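PDB 2XB4: adenylate kinase from Desulfovibrio gigas, which carries a metal ion in its LID domain and probably catalyses the reversible transfer of the terminal phosphate of ATP to AMP, giving two ADP. Local coordinates for residues Arg126-Asn137 against Val150-Arg161. Residues are numbered along the deposited sequence; the frame is centred on the assembly and turned at random.
Sequences RRICKNNPNHPN and VCRVCGGALSAR. With ZN (zinc ion), chain B; SRT (S,R meso-tartaric acid), chain C; SRT (S,R meso-tartaric acid), chain D.
Cys129 and Cys151 each hold SG anti to the backbone N, whereas in Cys154 SG lies between N and the carbonyl carbon (chi1 74°); these settings turn all three sulfurs onto one zinc ion. The fourth ligand is His135 ND1, 2.0 Å from the zinc. The imidazole of His135 is held on both faces: Asn132 CB lies off-centre over one, and on the other Val153 CG1 makes a CH-pi contact 3.6 Å from the ring centroid. His135 NE2 is hydrogen-bonded to Thr15 OG1 of the second subunit, which fixes the ring's rotation further. N-H groups also meet the sulfurs: Asn131 ND2 reaches across to Cys154 SG at 3.4 Å, and the backbone N atoms of Val153 and Cys154 donate to Cys151 SG, probably easing the thiolate charge. This site of three cysteines and one histidine, with Cys151 and Cys154 as a CxxC pair, belongs to the LID of a metal-containing adenylate kinase. A short antiparallel ladder leads away from the metal: Ile128 N donates to Ser159 O (2.7 Å, 171° at the hydrogen), Ser159 N returns a bond to Ile128 O, and Lys130 N reaches Ala157 O at 2.9 Å. From the ladder's Ile128, CG1 packs on Arg161 CG at 3.5 Å. Arg126 NH1 and Arg161 NH2 approach to 3.5 Å with guanidinium planes 67° apart, and Asp164 forms salt bridges to both, probably balancing these predicted nucleotide-binding arginines.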
loop_
_atom_site.group_PDB
_atom_site.type_symbol
_atom_site.label_atom_id
_atom_site.label_comp_id
_atom_site.label_asym_id
_atom_site.label_seq_id
_atom_site.Cartn_x
_atom_site.Cartn_y
_atom_site.Cartn_z
ATOM N N ARG A 126 -14.596 -1.692 -0.440
ATOM C CA ARG A 126 -13.740 -2.896 -0.528
ATOM C C ARG A 126 -12.741 -2.971 0.635
ATOM O O ARG A 126 -12.094 -1.948 0.966
ATOM C CB ARG A 126 -12.914 -2.838 -1.812
ATOM C CG ARG A 126 -13.737 -2.859 -3.199
ATOM C CD ARG A 126 -12.843 -2.410 -4.374
ATOM N NE ARG A 126 -13.583 -2.588 -5.628
ATOM C CZ ARG A 126 -13.269 -1.996 -6.785
ATOM N NH1 ARG A 126 -12.191 -1.209 -6.841
ATOM N NH2 ARG A 126 -14.026 -2.207 -7.891
ATOM N N ARG A 127 -12.543 -4.151 1.189
ATOM C CA ARG A 127 -11.562 -4.377 2.299
ATOM C C ARG A 127 -10.763 -5.584 1.877
ATOM O O ARG A 127 -11.345 -6.548 1.393
ATOM C CB ARG A 127 -12.250 -4.659 3.640
ATOM C CG ARG A 127 -12.982 -3.323 4.178
ATOM C CD ARG A 127 -11.961 -2.167 4.501
ATOM N NE ARG A 127 -12.629 -0.962 5.029
ATOM C CZ ARG A 127 -13.155 0.033 4.298
ATOM N NH1 ARG A 127 -13.156 -0.013 2.959
ATOM N NH2 ARG A 127 -13.761 1.048 4.931
ATOM N N ILE A 128 -9.415 -5.490 1.957
ATOM C CA ILE A 128 -8.576 -6.591 1.457
ATOM C C ILE A 128 -8.101 -7.392 2.648
ATOM O O ILE A 128 -7.615 -6.828 3.637
ATOM C CB ILE A 128 -7.311 -6.034 0.767
ATOM C CG1 ILE A 128 -7.663 -5.030 -0.315
ATOM C CG2 ILE A 128 -6.448 -7.214 0.161
ATOM C CD1 ILE A 128 -8.952 -5.375 -1.077
ATOM N N CYS A 129 -8.225 -8.729 2.556
ATOM C CA CYS A 129 -7.697 -9.620 3.561
ATOM C C CYS A 129 -6.177 -9.764 3.497
ATOM O O CYS A 129 -5.595 -10.061 2.428
ATOM C CB CYS A 129 -8.379 -11.002 3.375
ATOM S SG CYS A 129 -7.760 -12.332 4.517
ATOM N N LYS A 130 -5.535 -9.607 4.645
ATOM C CA LYS A 130 -4.081 -9.774 4.764
ATOM C C LYS A 130 -3.624 -11.167 4.406
ATOM O O LYS A 130 -2.549 -11.344 3.818
ATOM C CB LYS A 130 -3.633 -9.426 6.194
ATOM C CG LYS A 130 -2.159 -8.962 6.218
ATOM C CD LYS A 130 -1.623 -8.438 7.610
ATOM C CE LYS A 130 -1.435 -9.579 8.673
ATOM N NZ LYS A 130 0.010 -9.777 9.165
ATOM N N ASN A 131 -4.445 -12.175 4.726
ATOM C CA ASN A 131 -3.998 -13.579 4.543
ATOM C C ASN A 131 -4.156 -14.005 3.087
ATOM O O ASN A 131 -3.336 -14.805 2.579
ATOM C CB ASN A 131 -4.826 -14.574 5.394
ATOM C CG ASN A 131 -4.627 -14.386 6.909
ATOM O OD1 ASN A 131 -3.617 -13.862 7.369
ATOM N ND2 ASN A 131 -5.596 -14.849 7.676
ATOM N N ASN A 132 -5.236 -13.560 2.447
ATOM C CA ASN A 132 -5.426 -13.953 1.047
ATOM C C ASN A 132 -6.245 -12.886 0.322
ATOM O O ASN A 132 -7.430 -12.701 0.628
ATOM C CB ASN A 132 -6.183 -15.296 1.004
ATOM C CG ASN A 132 -6.293 -15.882 -0.444
ATOM O OD1 ASN A 132 -6.338 -15.155 -1.424
ATOM N ND2 ASN A 132 -6.385 -17.208 -0.537
ATOM N N PRO A 133 -5.628 -12.172 -0.637
ATOM C CA PRO A 133 -6.327 -10.996 -1.228
ATOM C C PRO A 133 -7.526 -11.421 -2.115
ATOM O O PRO A 133 -8.335 -10.589 -2.447
ATOM C CB PRO A 133 -5.209 -10.330 -2.074
ATOM C CG PRO A 133 -4.305 -11.522 -2.526
ATOM C CD PRO A 133 -4.313 -12.429 -1.243
ATOM N N ASN A 134 -7.676 -12.710 -2.392
ATOM C CA ASN A 134 -8.804 -13.234 -3.217
ATOM C C ASN A 134 -10.099 -13.170 -2.412
ATOM O O ASN A 134 -11.171 -13.158 -3.046
ATOM C CB ASN A 134 -8.673 -14.734 -3.624
ATOM C CG ASN A 134 -7.436 -15.061 -4.542
ATOM O OD1 ASN A 134 -6.837 -14.169 -5.161
ATOM N ND2 ASN A 134 -7.120 -16.378 -4.661
ATOM N N HIS A 135 -10.031 -13.145 -1.061
ATOM C CA HIS A 135 -11.276 -13.294 -0.186
ATOM C C HIS A 135 -12.180 -12.040 -0.265
ATOM O O HIS A 135 -11.791 -11.032 0.253
ATOM C CB HIS A 135 -10.882 -13.503 1.313
ATOM C CG HIS A 135 -10.196 -14.829 1.581
ATOM N ND1 HIS A 135 -9.585 -15.118 2.790
ATOM C CD2 HIS A 135 -10.090 -15.953 0.827
ATOM C CE1 HIS A 135 -9.061 -16.341 2.735
ATOM N NE2 HIS A 135 -9.374 -16.873 1.566
ATOM N N PRO A 136 -13.378 -12.122 -0.898
ATOM C CA PRO A 136 -14.112 -10.844 -1.108
ATOM C C PRO A 136 -14.740 -10.300 0.179
ATOM O O PRO A 136 -15.427 -11.045 0.905
ATOM C CB PRO A 136 -15.204 -11.211 -2.178
ATOM C CG PRO A 136 -14.680 -12.450 -2.880
ATOM C CD PRO A 136 -13.971 -13.230 -1.673
ATOM N N ASN A 137 -14.487 -9.028 0.487
ATOM C CA ASN A 137 -15.095 -8.350 1.653
ATOM C C ASN A 137 -15.463 -6.949 1.198
ATOM O O ASN A 137 -14.643 -6.286 0.572
ATOM C CB ASN A 137 -14.124 -8.196 2.846
ATOM C CG ASN A 137 -13.782 -9.593 3.536
ATOM O OD1 ASN A 137 -12.838 -10.326 3.091
ATOM N ND2 ASN A 137 -14.480 -9.934 4.584
ATOM N N VAL A 150 -12.988 -8.131 10.673
ATOM C CA VAL A 150 -12.130 -9.170 10.041
ATOM C C VAL A 150 -12.726 -9.877 8.852
ATOM O O VAL A 150 -13.948 -9.823 8.577
ATOM C CB VAL A 150 -11.572 -10.249 11.086
ATOM C CG1 VAL A 150 -10.769 -9.533 12.172
ATOM C CG2 VAL A 150 -12.698 -11.060 11.753
ATOM N N CYS A 151 -11.837 -10.555 8.111
ATOM C CA CYS A 151 -12.253 -11.247 6.880
ATOM C C CYS A 151 -13.376 -12.253 7.142
ATOM O O CYS A 151 -13.238 -13.067 8.054
ATOM C CB CYS A 151 -11.020 -11.976 6.273
ATOM S SG CYS A 151 -11.494 -12.875 4.767
ATOM N N ARG A 152 -14.477 -12.211 6.360
ATOM C CA ARG A 152 -15.627 -13.107 6.545
ATOM C C ARG A 152 -15.322 -14.541 6.100
ATOM O O ARG A 152 -16.094 -15.453 6.381
ATOM C CB ARG A 152 -16.802 -12.598 5.697
ATOM C CG ARG A 152 -16.434 -12.643 4.159
ATOM C CD ARG A 152 -17.519 -12.035 3.297
ATOM N NE ARG A 152 -18.828 -12.506 3.727
ATOM C CZ ARG A 152 -19.369 -13.622 3.261
ATOM N NH1 ARG A 152 -18.645 -14.333 2.351
ATOM N NH2 ARG A 152 -20.596 -14.023 3.703
ATOM N N VAL A 153 -14.222 -14.745 5.370
ATOM C CA VAL A 153 -13.854 -16.108 4.900
ATOM C C VAL A 153 -12.940 -16.762 5.917
ATOM O O VAL A 153 -13.144 -17.916 6.263
ATOM C CB VAL A 153 -13.063 -16.049 3.541
ATOM C CG1 VAL A 153 -12.694 -17.487 3.054
ATOM C CG2 VAL A 153 -13.870 -15.363 2.446
ATOM N N CYS A 154 -11.905 -16.053 6.381
ATOM C CA CYS A 154 -10.866 -16.727 7.182
ATOM C C CYS A 154 -10.528 -16.047 8.503
ATOM O O CYS A 154 -9.722 -16.591 9.280
ATOM C CB CYS A 154 -9.565 -16.923 6.370
ATOM S SG CYS A 154 -8.667 -15.281 6.174
ATOM N N GLY A 155 -11.117 -14.890 8.773
ATOM C CA GLY A 155 -10.877 -14.160 10.028
ATOM C C GLY A 155 -9.593 -13.344 10.006
ATOM O O GLY A 155 -9.230 -12.721 11.003
ATOM N N GLY A 156 -8.941 -13.245 8.858
ATOM C CA GLY A 156 -7.728 -12.409 8.758
ATOM C C GLY A 156 -8.029 -10.924 8.893
ATOM O O GLY A 156 -9.152 -10.448 8.700
ATOM N N ALA A 157 -6.989 -10.174 9.198
ATOM C CA ALA A 157 -7.100 -8.717 9.255
ATOM C C ALA A 157 -7.488 -8.120 7.919
ATOM O O ALA A 157 -7.109 -8.649 6.845
ATOM C CB ALA A 157 -5.769 -8.067 9.785
ATOM N N LEU A 158 -8.205 -6.984 7.972
ATOM C CA LEU A 158 -8.710 -6.298 6.726
ATOM C C LEU A 158 -8.041 -4.939 6.614
ATOM O O LEU A 158 -7.799 -4.261 7.621
ATOM C CB LEU A 158 -10.260 -6.090 6.805
ATOM C CG LEU A 158 -11.026 -7.382 6.549
ATOM C CD1 LEU A 158 -12.545 -7.080 6.754
ATOM C CD2 LEU A 158 -10.720 -8.042 5.186
ATOM N N SER A 159 -7.775 -4.505 5.400
ATOM C CA SER A 159 -7.369 -3.108 5.259
ATOM C C SER A 159 -7.980 -2.494 4.047
ATOM O O SER A 159 -8.490 -3.207 3.175
ATOM C CB SER A 159 -5.863 -3.020 5.247
ATOM O OG SER A 159 -5.398 -3.628 4.134
ATOM N N ALA A 160 -7.927 -1.161 3.967
ATOM C CA ALA A 160 -8.417 -0.483 2.793
ATOM C C ALA A 160 -7.276 -0.194 1.801
ATOM O O ALA A 160 -6.128 -0.048 2.234
ATOM C CB ALA A 160 -9.161 0.795 3.206
ATOM N N ARG A 161 -7.575 -0.083 0.504
ATOM C CA ARG A 161 -6.511 0.334 -0.453
ATOM C C ARG A 161 -6.665 1.814 -0.726
ATOM O O ARG A 161 -7.773 2.279 -0.987
ATOM C CB ARG A 161 -6.669 -0.391 -1.797
ATOM C CG ARG A 161 -6.710 -1.937 -1.685
ATOM C CD ARG A 161 -6.676 -2.593 -3.105
ATOM N NE ARG A 161 -7.812 -2.180 -3.998
ATOM C CZ ARG A 161 -7.863 -2.494 -5.310
ATOM N NH1 ARG A 161 -6.807 -3.137 -5.900
ATOM N NH2 ARG A 161 -8.921 -2.100 -6.049
HETATM ZN ZN ZN B . -9.435 -13.926 4.419
HETATM O O1 SRT C . -2.619 -18.783 1.078
HETATM O O11 SRT C . -4.800 -18.557 1.641
HETATM C C1 SRT C . -3.565 -18.572 1.884
HETATM C C2 SRT C . -3.027 -18.610 3.248
HETATM O O2 SRT C . -1.962 -17.749 3.601
HETATM C C3 SRT C . -3.790 -19.369 4.275
HETATM O O3 SRT C . -3.030 -20.548 3.900
HETATM C C4 SRT C . -3.434 -19.002 5.654
HETATM O O4 SRT C . -4.085 -18.081 6.171
HETATM O O41 SRT C . -2.526 -19.631 6.207
HETATM O O1 SRT D . -15.942 -3.061 -9.866
HETATM O O11 SRT D . -15.023 -4.774 -11.027
HETATM C C1 SRT D . -15.238 -3.557 -10.786
HETATM C C2 SRT D . -14.902 -2.492 -11.737
HETATM O O2 SRT D . -14.246 -1.327 -11.275
HETATM C C3 SRT D . -15.036 -2.788 -13.188
HETATM O O3 SRT D . -16.413 -2.336 -13.105
HETATM C C4 SRT D . -14.288 -1.856 -14.045
HETATM O O4 SRT D . -13.117 -2.165 -14.316
HETATM O O41 SRT D . -14.866 -0.838 -14.442
HETATM O O HOH W 1 -10.268 -0.478 -0.324
HETATM O O HOH W 2 -4.998 -6.245 4.041
HETATM O O HOH W 3 -4.264 -11.484 9.256
HETATM O O HOH W 4 -16.794 -13.534 0.620
#